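Local coordinates for protein short-chain dehydrogenase/reductase SDR (PDB 5VA8) that binds NADP in a Rossmann-type fold and, as a short-chain dehydrogenase/reductase, probably catalyses NADP(H)-dependent oxidation or reduction, at residues 173-176 / 177-181. Sequence-based numbering, arbitrary orientation.
Sequences AGVA and RKVAP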
ATOM      1  N   ALA A 173      -3.280 -13.356   2.581  1.00  9.50           N
ATOM      2  CA  ALA A 173      -3.055 -12.957   1.191  1.00  9.52           C
ATOM      3  C   ALA A 173      -2.726 -14.160   0.321  1.00 11.09           C
ATOM      4  O   ALA A 173      -3.193 -14.257  -0.823  1.00 12.89           O
ATOM      5  CB  ALA A 173      -1.925 -11.921   1.112  1.00 13.03           C
ATOM      6  N   GLY A 174      -1.918 -15.084   0.845  1.00 10.83           N
ATOM      7  CA  GLY A 174      -1.547 -16.253   0.070  1.00 11.51           C
ATOM      8  C   GLY A 174      -2.668 -17.268  -0.057  1.00 11.48           C
ATOM      9  O   GLY A 174      -2.955 -17.755  -1.155  1.00 12.62           O
ATOM     10  N   VAL A 175      -3.321 -17.609   1.058  1.00 12.08           N
ATOM     11  CA  VAL A 175      -4.342 -18.650   0.993  0.84 11.11           C
ATOM     12  C   VAL A 175      -5.553 -18.175   0.188  1.00 12.59           C
ATOM     13  O   VAL A 175      -6.169 -18.963  -0.539  1.00 13.94           O
ATOM     14  CB  VAL A 175      -4.727 -19.131   2.409  0.84 14.19           C
ATOM     15  CG1 VAL A 175      -5.365 -18.028   3.225  0.84 15.49           C
ATOM     16  CG2 VAL A 175      -5.659 -20.341   2.322  0.84 12.53           C
ATOM     17  N   ALA A 176      -5.907 -16.888   0.282  1.00 11.54           N
ATOM     18  CA  ALA A 176      -7.015 -16.383  -0.533  1.00 12.69           C
ATOM     19  C   ALA A 176      -6.776 -16.679  -2.009  1.00 15.87           C
ATOM     20  O   ALA A 176      -7.663 -17.165  -2.720  1.00 15.93           O
ATOM     21  CB  ALA A 176      -7.200 -14.878  -0.318  1.00 12.38           C
ATOM     22  N   ARG A 177      -5.570 -16.419  -2.489  1.00 12.12           N
ATOM     23  CA  ARG A 177      -5.356 -16.628  -3.916  1.00 13.07           C
ATOM     24  C   ARG A 177      -5.221 -18.110  -4.254  1.00 13.44           C
ATOM     25  O   ARG A 177      -5.587 -18.524  -5.360  1.00 15.16           O
ATOM     26  CB  ARG A 177      -4.152 -15.804  -4.357  1.00 15.66           C
ATOM     27  CG  ARG A 177      -4.515 -14.306  -4.378  1.00 20.16           C
ATOM     28  CD  ARG A 177      -3.330 -13.416  -4.135  1.00 20.74           C
ATOM     29  NE  ARG A 177      -3.662 -11.996  -4.251  1.00 18.31           N
ATOM     30  CZ  ARG A 177      -3.888 -11.194  -3.214  1.00 20.10           C
ATOM     31  NH1 ARG A 177      -3.847 -11.675  -1.977  1.00 15.35           N
ATOM     32  NH2 ARG A 177      -4.151  -9.912  -3.410  1.00 18.62           N
ATOM     33  N   LYS A 178      -4.753 -18.918  -3.300  1.00 15.11           N
ATOM     34  CA  LYS A 178      -4.592 -20.356  -3.512  1.00 13.54           C
ATOM     35  C   LYS A 178      -5.935 -21.050  -3.715  1.00 12.01           C
ATOM     36  O   LYS A 178      -6.060 -21.943  -4.569  1.00 15.00           O
ATOM     37  CB  LYS A 178      -3.856 -20.957  -2.309  1.00 16.21           C
ATOM     38  CG  LYS A 178      -3.657 -22.460  -2.377  1.00 20.98           C
ATOM     39  CD  LYS A 178      -2.784 -22.807  -3.564  1.00 28.77           C
ATOM     40  CE  LYS A 178      -1.509 -23.502  -3.132  1.00 36.98           C
ATOM     41  NZ  LYS A 178      -0.651 -23.792  -4.311  1.00 34.11           N
ATOM     42  N   VAL A 179      -6.947 -20.676  -2.927  1.00 13.13           N
ATOM     43  CA  VAL A 179      -8.224 -21.378  -2.942  1.00 14.07           C
ATOM     44  C   VAL A 179      -9.247 -20.714  -3.850  1.00 15.69           C
ATOM     45  O   VAL A 179     -10.339 -21.268  -4.057  1.00 15.65           O
ATOM     46  CB  VAL A 179      -8.808 -21.529  -1.518  1.00 14.43           C
ATOM     47  CG1 VAL A 179      -7.817 -22.251  -0.623  1.00 16.90           C
ATOM     48  CG2 VAL A 179      -9.176 -20.169  -0.925  1.00 13.55           C
ATOM     49  N   ALA A 180      -8.916 -19.559  -4.420  1.00 13.71           N
ATOM     50  CA  ALA A 180      -9.867 -18.862  -5.282  1.00 14.23           C
ATOM     51  C   ALA A 180     -10.370 -19.678  -6.476  1.00 14.01           C
ATOM     52  O   ALA A 180     -11.512 -19.422  -6.904  1.00 14.14           O
ATOM     53  CB  ALA A 180      -9.247 -17.542  -5.775  1.00 14.72           C
ATOM     54  N   PRO A 181      -9.620 -20.626  -7.056  1.00 12.10           N
ATOM     55  CA  PRO A 181     -10.174 -21.379  -8.196  1.00 14.83           C
ATOM     56  C   PRO A 181     -11.415 -22.179  -7.859  1.00 16.11           C
ATOM     57  O   PRO A 181     -12.131 -22.598  -8.782  1.00 15.85           O
ATOM     58  CB  PRO A 181      -9.014 -22.301  -8.598  1.00 15.40           C
ATOM     59  CG  PRO A 181      -7.798 -21.554  -8.199  1.00 13.64           C
ATOM     60  CD  PRO A 181      -8.170 -20.877  -6.915  1.00 13.56           C
TER
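R177 turns back along its own helix to reach the carbonyl of A173, one turn earlier. R177 CB lies beside G174 O, 3.9 Å away. With CG anti to the carbonyl carbon (chi1 -72°) and the chain extended from there to NE, the side chain runs toward the helix's N-terminal side. R177 CG comes within 3.8 Å of A173 O, R177 CD passes the same oxygen at 3.4 Å, and R177 NH1 then donates to it at 2.9 Å. That oxygen lies in the guanidinium plane, but NH1 approaches well off the C=O axis (C=O...N 112°) and tilted from the carbonyl plane. A173 CB also sits 3.6 Å from R177 NH1.

The main-chain i to i-4 hydrogen bonds continue alongside: K178 N donates to G174 O, and V179 N to V175 O, both at 3.0 Å. The next bond, A180 N to A176 O, is weak, its N-H...O angle only 122°, as 3-10 geometry takes over at 180-181. On the buried side V175 and V179 rest on I186, packing this part of helix 159-179 against strand 184-191 within a beta-alpha-beta unit.

Other subunits take up the remaining charged ends. R177 NH2 bonds to the carbonyl of Y263 of a second subunit, and R177 NE more weakly to that of G261 there; K178 NZ forms a salt bridge with D156 of a third. Carbonyl oxygens from two chains thus grip one guanidinium, which probably restrains its rotation, and its positive charge is probably stabilised by the negative ends of C=O dipoles, with no carboxylate among these three acceptors.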